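PDB 3KSX: nitrate transport protein from Xanthomonas axonopodis pv. citri, which probably serves as the periplasmic alkanesulfonate-binding protein SsuA of a transport system, capturing sulfonates for uptake, and is here bound to the sulfonate buffer MOPS. Local coordinates for residues P108-E113 with N203-G208; A112-V117 with W182-P187; R133-K138 with L163-A168; W188-T193 with E265-H270. One frame throughout, in Å; residues are numbered along the deposited sequence.

Interaction 1. Residues P108-E113 with N203-G208. With SO4 (sulfate ion), chain C.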
loop_
_atom_site.group_PDB
_atom_site.type_symbol
_atom_site.label_atom_id
_atom_site.label_comp_id
_atom_site.label_asym_id
_atom_site.label_seq_id
_atom_site.Cartn_x
_atom_site.Cartn_y
_atom_site.Cartn_z
ATOM N N PRO A 108 -3.546 -5.651 -7.647
ATOM C CA PRO A 108 -3.635 -4.207 -7.508
ATOM C C PRO A 108 -5.073 -3.672 -7.467
ATOM O O PRO A 108 -6.048 -4.363 -7.837
ATOM C CB PRO A 108 -2.966 -3.691 -8.830
ATOM C CG PRO A 108 -3.281 -4.802 -9.812
ATOM C CD PRO A 108 -3.096 -6.056 -8.979
ATOM N N THR A 109 -5.214 -2.449 -6.992
ATOM C CA THR A 109 -6.524 -1.767 -6.897
ATOM C C THR A 109 -6.408 -0.398 -7.541
ATOM O O THR A 109 -6.269 0.642 -6.850
ATOM C CB THR A 109 -7.000 -1.680 -5.398
ATOM O OG1 THR A 109 -5.999 -1.081 -4.631
ATOM C CG2 THR A 109 -7.175 -3.026 -4.823
ATOM N N PRO A 110 -6.369 -0.360 -8.906
ATOM C CA PRO A 110 -5.890 0.811 -9.561
ATOM C C PRO A 110 -6.850 1.992 -9.393
ATOM O O PRO A 110 -6.438 3.143 -9.449
ATOM C CB PRO A 110 -5.837 0.389 -11.036
ATOM C CG PRO A 110 -6.807 -0.898 -11.135
ATOM C CD PRO A 110 -6.530 -1.511 -9.826
ATOM N N LYS A 111 -8.139 1.735 -9.224
ATOM C CA LYS A 111 -9.079 2.829 -9.027
ATOM C C LYS A 111 -8.868 3.531 -7.697
ATOM O O LYS A 111 -9.250 4.714 -7.528
ATOM C CB LYS A 111 -10.509 2.254 -9.085
ATOM C CG LYS A 111 -10.931 1.833 -10.494
ATOM C CD LYS A 111 -12.177 0.913 -10.367
ATOM C CE LYS A 111 -12.874 0.779 -11.714
ATOM N NZ LYS A 111 -14.088 1.620 -11.697
ATOM N N ALA A 112 -8.264 2.819 -6.751
ATOM C CA ALA A 112 -8.051 3.307 -5.429
ATOM C C ALA A 112 -6.707 4.057 -5.323
ATOM O O ALA A 112 -6.341 4.446 -4.224
ATOM C CB ALA A 112 -8.149 2.196 -4.432
ATOM N N GLU A 113 -5.913 4.151 -6.415
ATOM C CA GLU A 113 -4.654 4.930 -6.390
ATOM C C GLU A 113 -4.877 6.171 -7.229
ATOM O O GLU A 113 -5.143 6.038 -8.416
ATOM C CB GLU A 113 -3.441 4.200 -7.010
ATOM C CG GLU A 113 -3.162 2.894 -6.345
ATOM C CD GLU A 113 -2.106 3.026 -5.204
ATOM O OE1 GLU A 113 -1.626 4.153 -4.835
ATOM O OE2 GLU A 113 -1.713 1.927 -4.742
ATOM N N ASN A 203 -6.238 8.327 -12.067
ATOM C CA ASN A 203 -6.058 7.122 -11.170
ATOM C C ASN A 203 -5.113 6.158 -11.808
ATOM O O ASN A 203 -4.447 6.536 -12.789
ATOM C CB ASN A 203 -7.416 6.461 -10.805
ATOM C CG ASN A 203 -8.141 5.851 -12.040
ATOM O OD1 ASN A 203 -7.532 5.599 -13.107
ATOM N ND2 ASN A 203 -9.432 5.553 -11.870
ATOM N N GLY A 204 -5.055 4.913 -11.295
ATOM C CA GLY A 204 -4.033 4.024 -11.712
ATOM C C GLY A 204 -4.443 3.059 -12.777
ATOM O O GLY A 204 -3.660 2.200 -13.109
ATOM N N GLU A 205 -5.658 3.217 -13.307
ATOM C CA GLU A 205 -6.167 2.324 -14.351
ATOM C C GLU A 205 -5.270 2.393 -15.582
ATOM O O GLU A 205 -4.809 3.473 -15.976
ATOM C CB GLU A 205 -7.594 2.737 -14.706
ATOM C CG GLU A 205 -8.567 2.205 -13.596
ATOM C CD GLU A 205 -10.033 2.396 -13.948
ATOM O OE1 GLU A 205 -10.494 3.569 -13.901
ATOM O OE2 GLU A 205 -10.711 1.350 -14.182
ATOM N N GLY A 206 -5.022 1.238 -16.190
ATOM C CA GLY A 206 -4.368 1.264 -17.516
ATOM C C GLY A 206 -2.860 1.306 -17.430
ATOM O O GLY A 206 -2.177 1.361 -18.490
ATOM N N LEU A 207 -2.318 1.410 -16.210
ATOM C CA LEU A 207 -0.835 1.438 -16.051
ATOM C C LEU A 207 -0.211 0.076 -15.827
ATOM O O LEU A 207 0.997 -0.072 -15.695
ATOM C CB LEU A 207 -0.457 2.337 -14.853
ATOM C CG LEU A 207 -0.980 3.748 -14.946
ATOM C CD1 LEU A 207 -0.771 4.541 -13.626
ATOM C CD2 LEU A 207 -0.346 4.502 -16.149
ATOM N N GLY A 208 -1.019 -0.958 -15.691
ATOM C CA GLY A 208 -0.483 -2.254 -15.367
ATOM C C GLY A 208 0.305 -2.172 -14.051
ATOM O O GLY A 208 1.435 -2.698 -13.952
HETATM S S SO4 C . -8.698 8.950 -14.873
HETATM O O1 SO4 C . -7.335 8.337 -14.777
HETATM O O2 SO4 C . -8.540 10.211 -15.625
HETATM O O3 SO4 C . -9.609 8.024 -15.541
HETATM O O4 SO4 C . -9.391 9.318 -13.619
HETATM O O HOH W 1 -10.744 5.986 -9.221
#

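Interaction 2. Residues A112-V117 with W182-P187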
loop_
_atom_site.group_PDB
_atom_site.type_symbol
_atom_site.label_atom_id
_atom_site.label_comp_id
_atom_site.label_asym_id
_atom_site.label_seq_id
_atom_site.Cartn_x
_atom_site.Cartn_y
_atom_site.Cartn_z
ATOM N N ALA A 112 -8.264 2.819 -6.751
ATOM C CA ALA A 112 -8.051 3.307 -5.429
ATOM C C ALA A 112 -6.707 4.057 -5.323
ATOM O O ALA A 112 -6.341 4.446 -4.224
ATOM C CB ALA A 112 -8.149 2.196 -4.432
ATOM N N GLU A 113 -5.913 4.151 -6.415
ATOM C CA GLU A 113 -4.654 4.930 -6.390
ATOM C C GLU A 113 -4.877 6.171 -7.229
ATOM O O GLU A 113 -5.143 6.038 -8.416
ATOM C CB GLU A 113 -3.441 4.200 -7.010
ATOM C CG GLU A 113 -3.162 2.894 -6.345
ATOM C CD GLU A 113 -2.106 3.026 -5.204
ATOM O OE1 GLU A 113 -1.626 4.153 -4.835
ATOM O OE2 GLU A 113 -1.713 1.927 -4.742
ATOM N N THR A 114 -4.698 7.355 -6.646
ATOM C CA THR A 114 -5.188 8.591 -7.300
ATOM C C THR A 114 -4.238 9.796 -7.156
ATOM O O THR A 114 -3.530 9.878 -6.165
ATOM C CB THR A 114 -6.574 8.974 -6.735
ATOM O OG1 THR A 114 -6.440 9.448 -5.388
ATOM C CG2 THR A 114 -7.505 7.752 -6.706
ATOM N N ILE A 115 -4.268 10.718 -8.128
ATOM C CA ILE A 115 -3.799 12.050 -7.991
ATOM C C ILE A 115 -5.044 12.931 -7.826
ATOM O O ILE A 115 -5.933 12.937 -8.727
ATOM C CB ILE A 115 -2.953 12.425 -9.212
ATOM C CG1 ILE A 115 -1.812 11.381 -9.449
ATOM C CG2 ILE A 115 -2.350 13.896 -9.143
ATOM C CD1 ILE A 115 -0.981 11.770 -10.739
ATOM N N LEU A 116 -5.052 13.658 -6.698
ATOM C CA LEU A 116 -6.125 14.569 -6.295
ATOM C C LEU A 116 -5.637 16.004 -6.465
ATOM O O LEU A 116 -4.437 16.290 -6.264
ATOM C CB LEU A 116 -6.542 14.270 -4.853
ATOM C CG LEU A 116 -7.021 12.892 -4.430
ATOM C CD1 LEU A 116 -7.541 12.939 -3.038
ATOM C CD2 LEU A 116 -8.059 12.409 -5.371
ATOM N N VAL A 117 -6.536 16.908 -6.827
ATOM C CA VAL A 117 -6.293 18.321 -6.747
ATOM C C VAL A 117 -7.398 18.958 -5.933
ATOM O O VAL A 117 -8.574 18.397 -5.864
ATOM C CB VAL A 117 -6.168 19.043 -8.138
ATOM C CG1 VAL A 117 -5.018 18.413 -8.939
ATOM C CG2 VAL A 117 -7.510 18.909 -8.894
ATOM N N TRP A 182 -2.160 15.877 -4.785
ATOM C CA TRP A 182 -1.720 14.988 -3.732
ATOM C C TRP A 182 -1.843 13.610 -4.333
ATOM O O TRP A 182 -2.951 13.305 -4.818
ATOM C CB TRP A 182 -2.652 15.193 -2.515
ATOM C CG TRP A 182 -2.380 14.280 -1.319
ATOM C CD1 TRP A 182 -1.185 13.600 -1.018
ATOM C CD2 TRP A 182 -3.259 14.036 -0.269
ATOM N NE1 TRP A 182 -1.340 12.891 0.171
ATOM C CE2 TRP A 182 -2.624 13.162 0.639
ATOM C CE3 TRP A 182 -4.595 14.454 -0.004
ATOM C CZ2 TRP A 182 -3.275 12.700 1.802
ATOM C CZ3 TRP A 182 -5.226 14.009 1.200
ATOM C CH2 TRP A 182 -4.572 13.132 2.047
ATOM N N ALA A 183 -0.750 12.842 -4.424
ATOM C CA ALA A 183 -0.921 11.446 -4.926
ATOM C C ALA A 183 -1.123 10.607 -3.633
ATOM O O ALA A 183 -0.277 10.623 -2.734
ATOM C CB ALA A 183 0.205 10.979 -5.696
ATOM N N ILE A 184 -2.234 9.886 -3.619
ATOM C CA ILE A 184 -2.742 9.191 -2.368
ATOM C C ILE A 184 -3.698 8.070 -2.715
ATOM O O ILE A 184 -4.104 7.947 -3.849
ATOM C CB ILE A 184 -3.400 10.221 -1.374
ATOM C CG1 ILE A 184 -3.610 9.655 0.048
ATOM C CG2 ILE A 184 -4.772 10.771 -1.939
ATOM C CD1 ILE A 184 -2.326 9.168 0.755
ATOM N N TRP A 185 -4.036 7.252 -1.758
ATOM C CA TRP A 185 -4.905 6.115 -2.037
ATOM C C TRP A 185 -6.175 6.280 -1.183
ATOM O O TRP A 185 -6.311 7.250 -0.443
ATOM C CB TRP A 185 -4.107 4.848 -1.689
ATOM C CG TRP A 185 -3.290 4.940 -0.436
ATOM C CD1 TRP A 185 -3.675 4.650 0.820
ATOM C CD2 TRP A 185 -1.911 5.377 -0.344
ATOM N NE1 TRP A 185 -2.641 4.873 1.691
ATOM C CE2 TRP A 185 -1.557 5.355 1.013
ATOM C CE3 TRP A 185 -0.973 5.808 -1.278
ATOM C CZ2 TRP A 185 -0.269 5.636 1.459
ATOM C CZ3 TRP A 185 0.292 6.179 -0.813
ATOM C CH2 TRP A 185 0.620 6.110 0.547
ATOM N N ASP A 186 -7.116 5.342 -1.319
ATOM C CA ASP A 186 -8.247 5.186 -0.407
ATOM C C ASP A 186 -7.792 4.845 1.026
ATOM O O ASP A 186 -6.825 4.079 1.229
ATOM C CB ASP A 186 -9.214 4.105 -0.884
ATOM C CG ASP A 186 -10.375 4.655 -1.647
ATOM O OD1 ASP A 186 -10.775 5.817 -1.424
ATOM O OD2 ASP A 186 -10.873 3.925 -2.515
ATOM N N PRO A 187 -8.500 5.384 2.020
ATOM C CA PRO A 187 -9.819 6.069 1.884
ATOM C C PRO A 187 -9.795 7.589 1.710
ATOM O O PRO A 187 -10.862 8.182 1.621
ATOM C CB PRO A 187 -10.488 5.737 3.230
ATOM C CG PRO A 187 -9.244 5.905 4.224
ATOM C CD PRO A 187 -8.098 5.216 3.443
#

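Interaction 3. Residues R133-K138 with L163-A168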
loop_
_atom_site.group_PDB
_atom_site.type_symbol
_atom_site.label_atom_id
_atom_site.label_comp_id
_atom_site.label_asym_id
_atom_site.label_seq_id
_atom_site.Cartn_x
_atom_site.Cartn_y
_atom_site.Cartn_z
ATOM N N ARG A 133 3.578 21.777 -6.982
ATOM C CA ARG A 133 4.003 21.162 -5.723
ATOM C C ARG A 133 3.029 20.038 -5.463
ATOM O O ARG A 133 1.846 20.269 -5.297
ATOM C CB ARG A 133 3.877 22.179 -4.609
ATOM C CG ARG A 133 4.957 23.158 -4.647
ATOM C CD ARG A 133 4.889 24.006 -3.436
ATOM N NE ARG A 133 6.136 24.752 -3.497
ATOM C CZ ARG A 133 6.786 25.260 -2.458
ATOM N NH1 ARG A 133 6.310 25.122 -1.213
ATOM N NH2 ARG A 133 7.933 25.907 -2.689
ATOM N N ILE A 134 3.558 18.828 -5.497
ATOM C CA ILE A 134 2.754 17.614 -5.346
ATOM C C ILE A 134 3.182 16.833 -4.104
ATOM O O ILE A 134 4.347 16.382 -4.017
ATOM C CB ILE A 134 2.888 16.753 -6.585
ATOM C CG1 ILE A 134 2.718 17.588 -7.886
ATOM C CG2 ILE A 134 1.951 15.572 -6.527
ATOM C CD1 ILE A 134 2.717 16.682 -9.124
ATOM N N ALA A 135 2.275 16.662 -3.155
ATOM C CA ALA A 135 2.468 15.918 -1.896
ATOM C C ALA A 135 2.321 14.413 -2.174
ATOM O O ALA A 135 1.387 13.983 -2.889
ATOM C CB ALA A 135 1.341 16.297 -0.911
ATOM N N PHE A 136 3.197 13.613 -1.590
ATOM C CA PHE A 136 2.996 12.118 -1.582
ATOM C C PHE A 136 3.972 11.506 -0.624
ATOM O O PHE A 136 4.985 12.125 -0.284
ATOM C CB PHE A 136 3.203 11.419 -2.976
ATOM C CG PHE A 136 4.540 11.761 -3.663
ATOM C CD1 PHE A 136 5.620 10.820 -3.627
ATOM C CD2 PHE A 136 4.733 12.964 -4.337
ATOM C CE1 PHE A 136 6.810 11.096 -4.254
ATOM C CE2 PHE A 136 5.974 13.264 -4.997
ATOM C CZ PHE A 136 7.003 12.314 -4.903
ATOM N N GLN A 137 3.702 10.270 -0.232
ATOM C CA GLN A 137 4.679 9.562 0.596
ATOM C C GLN A 137 5.805 9.029 -0.269
ATOM O O GLN A 137 5.585 8.230 -1.168
ATOM C CB GLN A 137 3.929 8.438 1.322
ATOM C CG GLN A 137 4.855 7.451 2.032
ATOM C CD GLN A 137 5.438 8.015 3.308
ATOM O OE1 GLN A 137 4.748 8.574 4.137
ATOM N NE2 GLN A 137 6.735 7.780 3.503
ATOM N N LYS A 138 7.023 9.469 0.013
ATOM C CA LYS A 138 8.207 9.011 -0.739
ATOM C C LYS A 138 8.322 7.483 -0.642
ATOM O O LYS A 138 8.232 6.927 0.460
ATOM C CB LYS A 138 9.465 9.646 -0.118
ATOM C CG LYS A 138 10.687 9.285 -0.945
ATOM C CD LYS A 138 11.955 9.688 -0.220
ATOM C CE LYS A 138 12.913 10.224 -1.251
ATOM N NZ LYS A 138 14.201 10.711 -0.639
ATOM N N LEU A 163 6.464 17.192 -2.373
ATOM C CA LEU A 163 6.433 17.420 -0.962
ATOM C C LEU A 163 6.257 16.016 -0.334
ATOM O O LEU A 163 5.164 15.401 -0.362
ATOM C CB LEU A 163 5.312 18.430 -0.595
ATOM C CG LEU A 163 5.239 19.700 -1.434
ATOM C CD1 LEU A 163 3.972 20.486 -1.160
ATOM C CD2 LEU A 163 6.474 20.611 -1.286
ATOM N N TYR A 164 7.357 15.494 0.197
ATOM C CA TYR A 164 7.346 14.194 0.802
ATOM C C TYR A 164 6.653 14.225 2.138
ATOM O O TYR A 164 7.259 14.656 3.093
ATOM C CB TYR A 164 8.783 13.698 0.947
ATOM C CG TYR A 164 9.514 13.570 -0.351
ATOM C CD1 TYR A 164 8.992 12.824 -1.393
ATOM C CD2 TYR A 164 10.721 14.225 -0.554
ATOM C CE1 TYR A 164 9.692 12.655 -2.576
ATOM C CE2 TYR A 164 11.409 14.092 -1.766
ATOM C CZ TYR A 164 10.894 13.312 -2.748
ATOM O OH TYR A 164 11.575 13.219 -3.913
ATOM N N LEU A 165 5.389 13.803 2.211
ATOM C CA LEU A 165 4.592 13.875 3.404
ATOM C C LEU A 165 3.814 12.597 3.625
ATOM O O LEU A 165 3.299 12.049 2.671
ATOM C CB LEU A 165 3.605 15.020 3.265
ATOM C CG LEU A 165 4.245 16.423 3.231
ATOM C CD1 LEU A 165 3.180 17.419 2.843
ATOM C CD2 LEU A 165 4.884 16.801 4.610
ATOM N N SER A 166 3.771 12.147 4.879
ATOM C CA SER A 166 2.843 11.081 5.264
ATOM C C SER A 166 1.396 11.398 4.985
ATOM O O SER A 166 1.006 12.528 4.869
ATOM C CB SER A 166 3.025 10.738 6.770
ATOM O OG SER A 166 2.503 11.786 7.546
ATOM N N PRO A 167 0.531 10.356 4.924
ATOM C CA PRO A 167 -0.793 10.718 4.540
ATOM C C PRO A 167 -1.492 11.784 5.433
ATOM O O PRO A 167 -2.207 12.644 4.932
ATOM C CB PRO A 167 -1.539 9.380 4.576
ATOM C CG PRO A 167 -0.476 8.328 4.239
ATOM C CD PRO A 167 0.822 8.919 4.833
ATOM N N ALA A 168 -1.301 11.726 6.742
ATOM C CA ALA A 168 -1.969 12.698 7.638
ATOM C C ALA A 168 -1.370 14.071 7.462
ATOM O O ALA A 168 -2.099 15.080 7.515
ATOM C CB ALA A 168 -1.852 12.242 9.161
#

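Interaction 4. Residues W188-T193 with E265-H270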
loop_
_atom_site.group_PDB
_atom_site.type_symbol
_atom_site.label_atom_id
_atom_site.label_comp_id
_atom_site.label_asym_id
_atom_site.label_seq_id
_atom_site.Cartn_x
_atom_site.Cartn_y
_atom_site.Cartn_z
ATOM N N TRP A 188 -8.609 8.203 1.701
ATOM C CA TRP A 188 -8.474 9.661 1.493
ATOM C C TRP A 188 -9.099 10.070 0.154
ATOM O O TRP A 188 -9.857 11.018 0.110
ATOM C CB TRP A 188 -7.017 10.116 1.581
ATOM C CG TRP A 188 -6.269 9.504 2.761
ATOM C CD1 TRP A 188 -5.574 8.284 2.797
ATOM C CD2 TRP A 188 -6.123 10.079 4.046
ATOM N NE1 TRP A 188 -5.042 8.083 4.042
ATOM C CE2 TRP A 188 -5.352 9.165 4.832
ATOM C CE3 TRP A 188 -6.578 11.252 4.621
ATOM C CZ2 TRP A 188 -5.004 9.426 6.165
ATOM C CZ3 TRP A 188 -6.249 11.514 5.982
ATOM C CH2 TRP A 188 -5.467 10.603 6.732
ATOM N N TYR A 189 -8.826 9.354 -0.938
ATOM C CA TYR A 189 -9.520 9.579 -2.199
ATOM C C TYR A 189 -11.050 9.687 -2.036
ATOM O O TYR A 189 -11.697 10.693 -2.406
ATOM C CB TYR A 189 -9.148 8.431 -3.161
ATOM C CG TYR A 189 -9.985 8.307 -4.350
ATOM C CD1 TYR A 189 -10.424 9.445 -5.045
ATOM C CD2 TYR A 189 -10.288 7.056 -4.866
ATOM C CE1 TYR A 189 -11.205 9.322 -6.175
ATOM C CE2 TYR A 189 -11.033 6.917 -5.998
ATOM C CZ TYR A 189 -11.514 8.056 -6.647
ATOM O OH TYR A 189 -12.279 7.919 -7.794
ATOM N N SER A 190 -11.630 8.659 -1.470
ATOM C CA SER A 190 -13.122 8.657 -1.408
ATOM C C SER A 190 -13.631 9.766 -0.500
ATOM O O SER A 190 -14.629 10.422 -0.840
ATOM C CB SER A 190 -13.633 7.292 -0.959
ATOM O OG SER A 190 -13.338 6.269 -1.931
ATOM N N ALA A 191 -12.958 9.960 0.642
ATOM C CA ALA A 191 -13.349 10.934 1.719
ATOM C C ALA A 191 -13.345 12.354 1.142
ATOM O O ALA A 191 -14.352 13.068 1.252
ATOM C CB ALA A 191 -12.365 10.823 2.959
ATOM N N LEU A 192 -12.242 12.739 0.489
ATOM C CA LEU A 192 -12.062 14.109 -0.004
ATOM C C LEU A 192 -12.897 14.402 -1.281
ATOM O O LEU A 192 -13.347 15.523 -1.521
ATOM C CB LEU A 192 -10.567 14.364 -0.252
ATOM C CG LEU A 192 -9.742 14.829 0.946
ATOM C CD1 LEU A 192 -9.567 13.777 1.993
ATOM C CD2 LEU A 192 -8.342 15.283 0.501
ATOM N N THR A 193 -13.117 13.410 -2.128
ATOM C CA THR A 193 -13.897 13.635 -3.328
ATOM C C THR A 193 -15.387 13.709 -2.875
ATOM O O THR A 193 -16.198 14.497 -3.434
ATOM C CB THR A 193 -13.629 12.539 -4.430
ATOM O OG1 THR A 193 -13.835 11.232 -3.877
ATOM C CG2 THR A 193 -12.211 12.662 -4.923
ATOM N N GLU A 265 -18.337 2.678 1.833
ATOM C CA GLU A 265 -18.963 2.125 0.684
ATOM C C GLU A 265 -18.252 2.406 -0.660
ATOM O O GLU A 265 -18.082 1.520 -1.490
ATOM C CB GLU A 265 -20.338 2.776 0.626
ATOM C CG GLU A 265 -21.445 1.872 1.018
ATOM C CD GLU A 265 -22.218 1.447 -0.196
ATOM O OE1 GLU A 265 -21.561 1.311 -1.263
ATOM O OE2 GLU A 265 -23.469 1.300 -0.102
ATOM N N ARG A 266 -17.928 3.679 -0.893
ATOM C CA ARG A 266 -17.190 4.146 -2.076
ATOM C C ARG A 266 -15.859 3.429 -2.161
ATOM O O ARG A 266 -15.498 2.949 -3.228
ATOM C CB ARG A 266 -17.006 5.693 -2.037
ATOM C CG ARG A 266 -16.885 6.353 -3.428
ATOM C CD ARG A 266 -18.270 6.629 -4.124
ATOM N NE ARG A 266 -19.280 5.588 -3.857
ATOM C CZ ARG A 266 -19.633 4.589 -4.679
ATOM N NH1 ARG A 266 -19.082 4.440 -5.887
ATOM N NH2 ARG A 266 -20.569 3.726 -4.274
ATOM N N THR A 267 -15.162 3.273 -1.027
ATOM C CA THR A 267 -13.851 2.599 -1.075
ATOM C C THR A 267 -13.976 1.119 -1.545
ATOM O O THR A 267 -13.078 0.601 -2.256
ATOM C CB THR A 267 -13.012 2.710 0.210
ATOM O OG1 THR A 267 -13.523 1.806 1.201
ATOM C CG2 THR A 267 -12.907 4.156 0.796
ATOM N N LEU A 268 -15.087 0.449 -1.184
ATOM C CA LEU A 268 -15.373 -0.939 -1.682
ATOM C C LEU A 268 -15.763 -1.041 -3.152
ATOM O O LEU A 268 -15.389 -2.014 -3.856
ATOM C CB LEU A 268 -16.429 -1.654 -0.820
ATOM C CG LEU A 268 -16.215 -1.652 0.705
ATOM C CD1 LEU A 268 -17.176 -2.648 1.366
ATOM C CD2 LEU A 268 -14.765 -1.945 1.084
ATOM N N ALA A 269 -16.464 -0.016 -3.631
ATOM C CA ALA A 269 -16.742 0.119 -5.061
ATOM C C ALA A 269 -15.477 0.211 -5.901
ATOM O O ALA A 269 -15.500 -0.172 -7.061
ATOM C CB ALA A 269 -17.609 1.300 -5.325
ATOM N N HIS A 270 -14.383 0.730 -5.322
ATOM C CA HIS A 270 -13.096 0.879 -6.037
ATOM C C HIS A 270 -12.184 -0.326 -6.065
ATOM O O HIS A 270 -11.112 -0.259 -6.683
ATOM C CB HIS A 270 -12.253 2.007 -5.437
ATOM C CG HIS A 270 -12.917 3.337 -5.472
ATOM N ND1 HIS A 270 -12.730 4.290 -4.496
ATOM C CD2 HIS A 270 -13.813 3.852 -6.345
ATOM C CE1 HIS A 270 -13.447 5.356 -4.791
ATOM N NE2 HIS A 270 -14.119 5.117 -5.905
#

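Interaction 1. Residues P108-E113 with N203-G208
With chi1 at -72°, Lys111 sets CG beside its backbone N, Glu205 does the same with its own CG, and the two side chains pass over each other at the surface. CE of Lys111 lies 3.3 Å from OE2 of Glu205, but the bend at chi4 leaves NZ of Lys111 at 4.2 Å from OE2, beyond a salt bridge. Asn203 turns its CG between backbone N and carbonyl carbon (chi1 65°). From there Asn203 OD1 accepts from Glu205 N at 3.0 Å, an Asx turn in which the donor stands above the carbonyl plane, while ND2 donates a hydrogen bond to OE1 of Glu205 on its anti side, steadying the carboxylate. The two chain crossings between the mixed sheets, after strands 100-106 and 198-203, run side by side here, consistent with the hinge of a periplasmic binding protein. One backbone bond runs from Gly204 N to Pro110 O, 2.9 Å, and Glu113 N reaches the same oxygen from the opposite face. CB of Pro110 packs on the Gly204 carbonyl, 3.5 Å from its C. A water accepts from Asn203 ND2 and donates to Lys111 O. Asn203 N binds O1 of a sulfate ion at 2.9 Å, nearly straight at 169°.

Interaction 2. Residues A112-V117 with W182-P187
Thr114 and Ile184 form a hydrogen-bonded pair of two antiparallel strands, 113-117 and 182-185, inner neighbours in the five-stranded mixed sheet of one domain of this periplasmic binding protein. Backbone bonds come first. Thr114 N to Ile184 O and Ile184 N to Thr114 O are each 2.9 Å; Leu116 and Trp182 repeat the exchange at the next hydrogen-bonded pair, and Asp186 N closes the end on Ala112 O. Glu113 with Trp185 and Ile115 with Ala183 are the non-hydrogen-bonded pairs. A polar side chain joins this ladder: Thr114 OG1, placed by chi1 71° between backbone N and carbonyl carbon, donates to Ile184 O at 3.2 Å from above the carbonyl plane, so that oxygen is gripped twice by one residue. Apolar contacts occupy both faces. Beside Thr114, Leu116 CD1 crosses to Ile184 CG2 at 3.7 Å; on the other face Ile115 CG1 meets Ala183 CB, with helix 141-152 packed against Ile115. Ile184 also packs on two indoles of its own strand, CB toward the rim of one face of Trp182 and CD1 over the centre of the Trp185 ring. Near the bound MOPS, Glu113 lies alongside Trp185, its OE2 hydrogen-bonded to Ser141; the carboxylate and indole planes stand 69° apart, with Glu113 OE1 4.0 Å from Trp185 CE3.

Interaction 3. Residues R133-K138 with L163-A168
Tyr164 turns the edge of its ring toward the face of Phe136, an offset T-shaped pair with centroids 5.4 Å apart and planes at 82°. The two residues sit on parallel neighbours, strands 133-136 and 161-164, joined through helix 141-152 as a beta-alpha-beta unit. Both side chains leave the same face of the sheet and run side by side; with Phe136 CG between backbone N and carbonyl carbon (chi1 52°), its CZ meets Tyr164 CE1 at 3.6 Å. His143, from the connecting helix, also meets the Phe136 ring. Lys138 lies across the tyrosine, laying its aliphatic chain over one face: CE makes a CH-pi contact 4.2 Å from the ring centroid, and NZ, at 4.9 Å, is an off-centre cation-pi partner. On the opposite side of the sheet, Leu163 CD1 packs against Arg133 CB, and Leu165 CD1 approaches Ala135 CB. The backbone ladder under these groups has three bonds, Leu163 N to Ile134 O, Phe136 N to Leu163 O, and Leu165 N to Phe136 O. Just before helix 167-175, Ser166 takes the N-cap position, its OG reaching Asn169 N weakly. Gln137, bent at chi2 and hydrogen-bonded to Gln70, brings OE1 within 3.3 Å of Ser166 CA.

Interaction 4. Residues W188-T193 with E265-H270
Helices 188-194 and 261-269 come together at Ser190 and Thr267, whose CA atoms lie 6.1 Å apart, and the contact also takes in His270. It packs the later helix on the one that follows strand 181-185 of the second sheet. Ser190 points at helix 261-269 and touches Arg266 and Thr267. Its OG is turned beside the backbone N (chi1 -66°); Ser190 OG lies 3.5 Å from Thr267 CG2 and 3.7 Å from Arg266 CB, while its CB rests on the same two groups. The arginine thus takes part through the start of its chain, and its guanidinium group leads away toward a long salt bridge with Glu265, whose OE1 also pairs with Arg246. Thr267 likewise offers its methyl, for OG1 bonds back to Val264 O within its own helix. At the edge of the His270 imidazole and near its plane sits Ser190 OG, 3.3 Å from His270 ND1 but at a poor angle for a bond. The Tyr189 and His270 rings are near parallel, planes 21° apart, but slid so far that they barely overlap; their closest approach is too short to be reliable. Tyr189 O, in its own helix, accepts from both N and OG1 of Thr193, which approach from opposite faces. The polar link between the helices is indirect: Asp186, in the loop ahead of helix 188-194, takes Ser190 OG on OD1 and His270 ND1 on OD2. One carboxylate therefore fixes both groups, and its charge would probably favour a proton on ND1, directing that N-H to Asp186 rather than to the serine.

From the N terminus, the chain first reaches 108-113, where interactions 1 and 2 begin and share Ala112 and Glu113. Interaction 3 closes the shortest loop, a beta-alpha-beta unit lying between the two strands of interaction 2, which falls within the span of interaction 1. Interaction 4 opens at 188-193, before interaction 1 closes at 203-208, and closes only at 265-270, so these two cross; it follows interactions 2 and 3 in series. Interaction 1 pairs the two crossings between the two sheets. Interactions 2 and 3 build one sheet, probably hydrogen-bonded through Ala183 N and Ala135 O. Interaction 4 fastens helix 261-269 to that domain, and Asp186 bonded to His270 couples it to interaction 2.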